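PDB 2ESS: acyl-ACP thioesterase from Bacteroides thetaiotaomicron, which probably hydrolyses the thioester of fatty acyl-acyl carrier proteins, releasing free fatty acids, and binds calcium in the crystal. Local coordinates for residues F41-R46 with T93-A98; E183-L188 with V230-N235. All blocks are in the same frame, centred on the assembly; numbering follows the deposited sequence.

Contact 1. Residues F41-R46 with T93-A98; sequences FHASDR and TDRNFA
H42 and R95 carry this buried contact. R95 NH2 donates a hydrogen bond of 3.0 Å to H42 ND1, with an N-H...acceptor angle of 152°. The imidazole nitrogen lies at the edge of the guanidinium, near its plane. The donor is tilted from the imidazole plane, and the two flat groups stand 74° apart. R95 reaches across with CG anti to the backbone N (chi1 167°), then bends at chi3 and brings its two terminal nitrogens to the helix. A43 CB adds a looser touch, 4.2 Å from R95 NH2. H42 NE2 bonds to K7 O, which ties the ring at both nitrogens. One ring face receives R46, whose NE sits 3.4 Å above the H42 plane toward the rim. R46 NH1 also donates to H42 O, at 3.0 Å. R95 NH1 goes on to T83 OG1, and R95 NE to a bound methylpentanediol, probably from the crystallisation liquor. With an alanine here, R95 NH2 and K7 O would probably each lose a partner, and R46 the ring it lies over. A helix packed on a curved antiparallel sheet is the hallmark of the hotdog fold; here the end of helix 28-45 is joined to strand 92-100.

Contact 2. Residues E183-L188 with V230-N235; sequences EHILDL and VEVKKN
I185 and L188 meet V230 and V232 through branched aliphatic groups alone, so no ring or other flat group of the two segments offers a face or edge to the other. Around them the ring of F218, on strand 215-224, touches both L188 and V232. I185 divides its two branches between the valines. Its CG2 is anti to the backbone N and comes to 4.2 Å from V230 CG1. Its CG1 is turned the other way (chi1 -70°), anti to the carbonyl carbon, and lies 4.1 Å from V232 CG2. I185 CD1 follows along the same methyl, and the two side chains cross at a slant. L188 comes in one turn further along the chain from I185. Its CD1 meets V230 CG1 at 4.0 Å, tip to tip. V230 CG1 therefore takes a methyl from each of the two residues. V230 and V232 both point to the helix, while E231 between them points away. All of the cross-contacts are apolar, and they are ordinary van der Waals distances. The buried surface is modest, 145 Å² for both sides together.

On the far side of the segment, D187 bonds to S168 of the second subunit, and E183 forms a salt bridge with R180 of that subunit. Around these side chains, I185 also touches M204 of strand 199-206 and S243 of strand 238-247. V230 touches C220 of strand 215-224. The end of helix 178-186 thus packs on strand 227-234 and on the strands that flank it.

How the contacts relate
Contacts 1 and 2 sit at opposite sides of the chain's centre, contact 1 in the N-terminal and contact 2 in the C-terminal hotdog domain. Their centres are 27 Å apart and their nearest atoms about 16 Å, so they do not touch. Both place the end of a helix against the same antiparallel sheet, and contact 1 closes along the chain before contact 2 opens. Their chemistry differs: 41-46 meets 93-98 through a histidine-arginine hydrogen bond, 183-188 meets 230-235 through aliphatic groups. Neither lies at the calcium site of D171 and H175. Contact 1 has the methylpentanediol beside the R95 side chain; contact 2 borders the second subunit.

Contact 1. Residues F41-R46 with T93-A98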
ATOM      1  N   PHE A  41       4.054   1.060  16.858  1.00 34.99           N
ATOM      2  CA  PHE A  41       3.850  -0.113  17.722  1.00 39.12           C
ATOM      3  C   PHE A  41       4.710   0.019  18.996  1.00 35.06           C
ATOM      4  O   PHE A  41       4.279  -0.294  20.121  1.00 33.46           O
ATOM      5  CB  PHE A  41       4.255  -1.456  17.079  1.00 41.05           C
ATOM      6  CG  PHE A  41       3.604  -1.767  15.728  1.00 46.46           C
ATOM      7  CD1 PHE A  41       2.279  -1.438  15.452  1.00 48.60           C
ATOM      8  CD2 PHE A  41       4.343  -2.463  14.742  1.00 51.63           C
ATOM      9  CE1 PHE A  41       1.706  -1.756  14.181  1.00 50.93           C
ATOM     10  CE2 PHE A  41       3.791  -2.783  13.485  1.00 48.42           C
ATOM     11  CZ  PHE A  41       2.469  -2.429  13.202  1.00 48.09           C
ATOM     12  N   HIS A  42       5.932   0.448  18.783  1.00 33.60           N
ATOM     13  CA  HIS A  42       6.961   0.469  19.824  1.00 32.10           C
ATOM     14  C   HIS A  42       6.577   1.531  20.863  1.00 31.63           C
ATOM     15  O   HIS A  42       6.514   1.222  22.041  1.00 30.22           O
ATOM     16  CB  HIS A  42       8.334   0.723  19.201  1.00 33.76           C
ATOM     17  CG  HIS A  42       9.461   0.732  20.179  1.00 35.85           C
ATOM     18  ND1 HIS A  42       9.849   1.865  20.856  1.00 32.08           N
ATOM     19  CD2 HIS A  42      10.296  -0.260  20.590  1.00 36.64           C
ATOM     20  CE1 HIS A  42      10.864   1.565  21.660  1.00 30.54           C
ATOM     21  NE2 HIS A  42      11.155   0.283  21.516  1.00 37.34           N
ATOM     22  N   ALA A  43       6.254   2.734  20.402  1.00 30.87           N
ATOM     23  CA  ALA A  43       5.835   3.836  21.267  1.00 33.21           C
ATOM     24  C   ALA A  43       4.541   3.504  22.008  1.00 33.67           C
ATOM     25  O   ALA A  43       4.450   3.747  23.194  1.00 31.20           O
ATOM     26  CB  ALA A  43       5.639   5.164  20.477  1.00 31.81           C
ATOM     27  N   SER A  44       3.553   2.957  21.302  1.00 33.40           N
ATOM     28  CA  SER A  44       2.241   2.744  21.903  0.50 33.81           C
ATOM     29  C   SER A  44       2.301   1.666  22.959  1.00 34.06           C
ATOM     30  O   SER A  44       1.738   1.823  24.038  1.00 35.39           O
ATOM     31  CB  SER A  44       1.166   2.423  20.857  0.50 35.17           C
ATOM     32  OG  SER A  44       1.576   1.376  20.014  0.50 35.95           O
ATOM     33  N   ASP A  45       3.023   0.608  22.673  1.00 31.51           N
ATOM     34  CA  ASP A  45       3.163  -0.446  23.641  1.00 35.81           C
ATOM     35  C   ASP A  45       3.840   0.039  24.907  1.00 33.18           C
ATOM     36  O   ASP A  45       3.692  -0.587  25.927  1.00 31.92           O
ATOM     37  CB  ASP A  45       3.945  -1.626  23.059  1.00 35.22           C
ATOM     38  CG  ASP A  45       3.132  -2.423  22.011  1.00 51.26           C
ATOM     39  OD1 ASP A  45       1.895  -2.200  21.865  1.00 58.36           O
ATOM     40  OD2 ASP A  45       3.745  -3.261  21.314  1.00 61.06           O
ATOM     41  N   ARG A  46       4.623   1.105  24.836  1.00 31.01           N
ATOM     42  CA  ARG A  46       5.378   1.552  25.999  1.00 30.06           C
ATOM     43  C   ARG A  46       4.842   2.845  26.554  1.00 31.88           C
ATOM     44  O   ARG A  46       5.433   3.417  27.454  1.00 32.02           O
ATOM     45  CB  ARG A  46       6.845   1.720  25.609  1.00 30.52           C
ATOM     46  CG  ARG A  46       7.535   0.405  25.388  1.00 31.72           C
ATOM     47  CD  ARG A  46       8.693   0.565  24.480  1.00 30.39           C
ATOM     48  NE  ARG A  46       9.334  -0.707  24.193  1.00 32.69           N
ATOM     49  CZ  ARG A  46       8.857  -1.635  23.365  1.00 38.51           C
ATOM     50  NH1 ARG A  46       7.727  -1.466  22.684  1.00 37.74           N
ATOM     51  NH2 ARG A  46       9.538  -2.747  23.195  1.00 36.51           N
ATOM     52  N   THR A  93      12.835  14.016  19.001  1.00 35.97           N
ATOM     53  CA  THR A  93      13.242  12.664  19.351  1.00 35.50           C
ATOM     54  C   THR A  93      13.784  11.969  18.124  1.00 34.31           C
ATOM     55  O   THR A  93      13.189  12.075  17.055  1.00 34.54           O
ATOM     56  CB  THR A  93      12.059  11.862  19.916  1.00 37.00           C
ATOM     57  OG1 THR A  93      11.695  12.465  21.149  1.00 40.44           O
ATOM     58  CG2 THR A  93      12.429  10.414  20.172  1.00 38.54           C
ATOM     59  N   ASP A  94      14.932  11.320  18.291  1.00 33.59           N
ATOM     60  CA  ASP A  94      15.570  10.544  17.227  1.00 33.36           C
ATOM     61  C   ASP A  94      15.244   9.065  17.460  1.00 32.29           C
ATOM     62  O   ASP A  94      15.611   8.500  18.479  1.00 32.69           O
ATOM     63  CB  ASP A  94      17.080  10.775  17.224  1.00 33.47           C
ATOM     64  CG  ASP A  94      17.459  12.221  16.880  1.00 42.83           C
ATOM     65  OD1 ASP A  94      16.621  13.002  16.335  1.00 44.43           O
ATOM     66  OD2 ASP A  94      18.605  12.587  17.206  1.00 47.14           O
ATOM     67  N   ARG A  95      14.530   8.473  16.519  1.00 32.12           N
ATOM     68  CA  ARG A  95      14.194   7.072  16.520  1.00 31.68           C
ATOM     69  C   ARG A  95      14.908   6.387  15.346  1.00 32.88           C
ATOM     70  O   ARG A  95      14.813   6.839  14.199  1.00 35.90           O
ATOM     71  CB  ARG A  95      12.712   6.863  16.343  1.00 33.32           C
ATOM     72  CG  ARG A  95      12.397   5.401  16.025  1.00 35.10           C
ATOM     73  CD  ARG A  95      10.960   5.058  16.047  1.00 37.23           C
ATOM     74  NE  ARG A  95      10.272   5.135  17.344  1.00 31.46           N
ATOM     75  CZ  ARG A  95      10.320   4.242  18.314  1.00 32.24           C
ATOM     76  NH1 ARG A  95      11.160   3.223  18.279  1.00 29.68           N
ATOM     77  NH2 ARG A  95       9.580   4.433  19.398  1.00 30.30           N
ATOM     78  N   ASN A  96      15.608   5.296  15.647  1.00 30.92           N
ATOM     79  CA  ASN A  96      16.430   4.583  14.657  1.00 33.05           C
ATOM     80  C   ASN A  96      15.877   3.222  14.404  1.00 31.00           C
ATOM     81  O   ASN A  96      15.008   2.721  15.168  1.00 29.67           O
ATOM     82  CB  ASN A  96      17.878   4.532  15.109  1.00 35.04           C
ATOM     83  CG  ASN A  96      18.509   5.916  15.147  1.00 37.66           C
ATOM     84  OD1 ASN A  96      17.953   6.894  14.619  1.00 41.43           O
ATOM     85  ND2 ASN A  96      19.631   6.013  15.807  1.00 33.56           N
ATOM     86  N   PHE A  97      16.323   2.660  13.294  1.00 32.63           N
ATOM     87  CA  PHE A  97      15.815   1.379  12.777  1.00 30.77           C
ATOM     88  C   PHE A  97      16.951   0.550  12.172  1.00 30.90           C
ATOM     89  O   PHE A  97      17.949   1.092  11.659  1.00 28.46           O
ATOM     90  CB  PHE A  97      14.779   1.565  11.660  1.00 28.65           C
ATOM     91  CG  PHE A  97      13.640   2.430  12.013  1.00 31.21           C
ATOM     92  CD1 PHE A  97      13.720   3.799  11.823  1.00 31.82           C
ATOM     93  CD2 PHE A  97      12.453   1.877  12.496  1.00 33.54           C
ATOM     94  CE1 PHE A  97      12.637   4.607  12.127  1.00 39.89           C
ATOM     95  CE2 PHE A  97      11.390   2.670  12.803  1.00 36.37           C
ATOM     96  CZ  PHE A  97      11.479   4.042  12.637  1.00 34.08           C
ATOM     97  N   ALA A  98      16.792  -0.767  12.254  1.00 30.79           N
ATOM     98  CA  ALA A  98      17.619  -1.709  11.496  1.00 31.93           C
ATOM     99  C   ALA A  98      16.651  -2.607  10.712  1.00 32.34           C
ATOM    100  O   ALA A  98      15.546  -2.921  11.161  1.00 32.76           O
ATOM    101  CB  ALA A  98      18.508  -2.524  12.423  1.00 32.26           C
TER

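Contact 2. Residues E183-L188 with V230-N235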
ATOM      1  N   GLU A 183       6.216   7.640  -2.893  1.00 35.55           N
ATOM      2  CA  GLU A 183       5.795   7.057  -4.170  1.00 38.62           C
ATOM      3  C   GLU A 183       5.842   8.047  -5.327  1.00 34.31           C
ATOM      4  O   GLU A 183       6.347   7.729  -6.399  1.00 33.50           O
ATOM      5  CB  GLU A 183       4.373   6.515  -4.093  1.00 39.51           C
ATOM      6  CG  GLU A 183       4.214   5.243  -3.231  1.00 56.52           C
ATOM      7  CD  GLU A 183       2.755   4.689  -3.217  1.00 54.49           C
ATOM      8  OE1 GLU A 183       1.947   5.110  -4.105  1.00 56.74           O
ATOM      9  OE2 GLU A 183       2.442   3.839  -2.327  1.00 62.72           O
ATOM     10  N   HIS A 184       5.292   9.246  -5.128  1.00 31.77           N
ATOM     11  CA  HIS A 184       5.292  10.221  -6.230  1.00 31.97           C
ATOM     12  C   HIS A 184       6.717  10.682  -6.619  1.00 29.63           C
ATOM     13  O   HIS A 184       7.003  10.882  -7.770  1.00 30.98           O
ATOM     14  CB  HIS A 184       4.381  11.408  -5.908  1.00 32.37           C
ATOM     15  CG  HIS A 184       2.939  11.024  -5.757  1.00 38.57           C
ATOM     16  ND1 HIS A 184       2.249  10.324  -6.726  1.00 46.02           N
ATOM     17  CD2 HIS A 184       2.063  11.222  -4.742  1.00 43.33           C
ATOM     18  CE1 HIS A 184       1.012  10.106  -6.310  1.00 47.76           C
ATOM     19  NE2 HIS A 184       0.874  10.647  -5.112  1.00 43.79           N
ATOM     20  N   ILE A 185       7.605  10.835  -5.643  1.00 34.29           N
ATOM     21  CA  ILE A 185       8.969  11.263  -5.919  1.00 34.27           C
ATOM     22  C   ILE A 185       9.701  10.190  -6.724  1.00 35.57           C
ATOM     23  O   ILE A 185      10.364  10.481  -7.744  1.00 31.91           O
ATOM     24  CB  ILE A 185       9.715  11.619  -4.590  1.00 36.23           C
ATOM     25  CG1 ILE A 185       9.135  12.913  -4.002  1.00 33.62           C
ATOM     26  CG2 ILE A 185      11.222  11.791  -4.812  1.00 31.18           C
ATOM     27  CD1 ILE A 185       9.481  13.111  -2.584  1.00 38.02           C
ATOM     28  N   LEU A 186       9.558   8.949  -6.269  1.00 33.26           N
ATOM     29  CA  LEU A 186      10.221   7.816  -6.929  1.00 35.45           C
ATOM     30  C   LEU A 186       9.673   7.575  -8.313  1.00 32.25           C
ATOM     31  O   LEU A 186      10.413   7.112  -9.162  1.00 31.37           O
ATOM     32  CB  LEU A 186      10.202   6.555  -6.076  1.00 35.37           C
ATOM     33  CG  LEU A 186      11.030   6.755  -4.772  1.00 40.54           C
ATOM     34  CD1 LEU A 186      11.129   5.469  -3.984  1.00 40.31           C
ATOM     35  CD2 LEU A 186      12.446   7.324  -5.052  1.00 46.54           C
ATOM     36  N   ASP A 187       8.438   8.009  -8.595  1.00 34.45           N
ATOM     37  CA  ASP A 187       7.914   7.961  -9.992  1.00 34.23           C
ATOM     38  C   ASP A 187       8.527   8.969 -10.948  1.00 35.11           C
ATOM     39  O   ASP A 187       8.286   8.875 -12.122  1.00 35.50           O
ATOM     40  CB  ASP A 187       6.381   8.100 -10.047  1.00 37.08           C
ATOM     41  CG  ASP A 187       5.640   6.838  -9.512  1.00 41.82           C
ATOM     42  OD1 ASP A 187       6.227   5.740  -9.579  1.00 43.08           O
ATOM     43  OD2 ASP A 187       4.476   6.946  -9.040  1.00 38.40           O
ATOM     44  N   LEU A 188       9.319   9.926 -10.467  1.00 33.92           N
ATOM     45  CA  LEU A 188      10.004  10.863 -11.348  1.00 33.25           C
ATOM     46  C   LEU A 188      11.139  10.216 -12.140  1.00 35.59           C
ATOM     47  O   LEU A 188      11.514  10.740 -13.175  1.00 35.04           O
ATOM     48  CB  LEU A 188      10.595  12.033 -10.538  1.00 34.53           C
ATOM     49  CG  LEU A 188       9.578  12.933  -9.840  1.00 36.06           C
ATOM     50  CD1 LEU A 188      10.276  13.772  -8.794  1.00 37.29           C
ATOM     51  CD2 LEU A 188       8.795  13.799 -10.886  1.00 39.63           C
ATOM     52  N   VAL A 230      15.310  16.709  -4.653  1.00 30.75           N
ATOM     53  CA  VAL A 230      13.970  16.937  -5.119  1.00 30.88           C
ATOM     54  C   VAL A 230      13.251  17.840  -4.100  1.00 33.09           C
ATOM     55  O   VAL A 230      13.414  17.710  -2.874  1.00 31.85           O
ATOM     56  CB  VAL A 230      13.199  15.599  -5.354  1.00 31.86           C
ATOM     57  CG1 VAL A 230      11.753  15.880  -5.789  1.00 35.77           C
ATOM     58  CG2 VAL A 230      13.937  14.689  -6.363  1.00 37.35           C
ATOM     59  N   GLU A 231      12.497  18.786  -4.632  1.00 33.88           N
ATOM     60  CA  GLU A 231      11.631  19.634  -3.848  1.00 36.02           C
ATOM     61  C   GLU A 231      10.234  19.506  -4.431  1.00 34.17           C
ATOM     62  O   GLU A 231      10.082  19.514  -5.639  1.00 33.60           O
ATOM     63  CB  GLU A 231      12.140  21.077  -3.926  1.00 36.84           C
ATOM     64  CG  GLU A 231      11.529  22.038  -2.965  1.00 37.40           C
ATOM     65  CD  GLU A 231      12.312  23.372  -2.907  1.00 44.22           C
ATOM     66  OE1 GLU A 231      12.186  24.173  -3.859  1.00 56.80           O
ATOM     67  OE2 GLU A 231      13.044  23.608  -1.905  1.00 51.05           O
ATOM     68  N   VAL A 232       9.239  19.307  -3.560  1.00 32.84           N
ATOM     69  CA  VAL A 232       7.838  19.306  -3.927  1.00 33.47           C
ATOM     70  C   VAL A 232       7.204  20.594  -3.384  1.00 33.06           C
ATOM     71  O   VAL A 232       7.373  20.930  -2.210  1.00 32.59           O
ATOM     72  CB  VAL A 232       7.057  18.080  -3.380  1.00 34.41           C
ATOM     73  CG1 VAL A 232       5.640  18.037  -3.977  1.00 35.83           C
ATOM     74  CG2 VAL A 232       7.787  16.760  -3.689  1.00 31.67           C
ATOM     75  N   LYS A 233       6.503  21.320  -4.246  1.00 32.17           N
ATOM     76  CA  LYS A 233       5.788  22.537  -3.854  1.00 34.75           C
ATOM     77  C   LYS A 233       4.293  22.401  -4.122  1.00 35.16           C
ATOM     78  O   LYS A 233       3.875  21.729  -5.074  1.00 34.23           O
ATOM     79  CB  LYS A 233       6.288  23.755  -4.622  1.00 33.83           C
ATOM     80  CG  LYS A 233       7.695  24.135  -4.347  1.00 38.55           C
ATOM     81  CD  LYS A 233       8.066  25.378  -5.123  1.00 41.60           C
ATOM     82  CE  LYS A 233       9.560  25.579  -5.129  1.00 49.12           C
ATOM     83  NZ  LYS A 233       9.943  26.826  -5.878  1.00 42.81           N
ATOM     84  N   LYS A 234       3.481  23.048  -3.297  1.00 32.64           N
ATOM     85  CA  LYS A 234       2.052  23.102  -3.564  1.00 33.98           C
ATOM     86  C   LYS A 234       1.633  24.473  -4.079  1.00 38.65           C
ATOM     87  O   LYS A 234       2.174  25.520  -3.685  1.00 39.15           O
ATOM     88  CB  LYS A 234       1.219  22.689  -2.339  1.00 33.16           C
ATOM     89  CG  LYS A 234       1.079  23.723  -1.233  1.00 36.77           C
ATOM     90  CD  LYS A 234       0.286  23.150  -0.048  1.00 37.87           C
ATOM     91  CE  LYS A 234       0.276  24.135   1.124  1.00 45.51           C
ATOM     92  NZ  LYS A 234      -0.594  23.699   2.227  1.00 44.34           N
ATOM     93  N   ASN A 235       0.667  24.427  -4.984  1.00 39.56           N
ATOM     94  CA  ASN A 235       0.082  25.581  -5.605  1.00 44.65           C
ATOM     95  C   ASN A 235       1.135  26.627  -5.984  1.00 46.18           C
ATOM     96  O   ASN A 235       0.993  27.815  -5.743  1.00 45.34           O
ATOM     97  CB  ASN A 235      -1.060  26.091  -4.711  1.00 47.85           C
ATOM     98  CG  ASN A 235      -2.157  24.989  -4.479  1.00 51.85           C
ATOM     99  OD1 ASN A 235      -2.497  24.210  -5.398  1.00 44.46           O
ATOM    100  ND2 ASN A 235      -2.685  24.924  -3.260  1.00 52.28           N
TER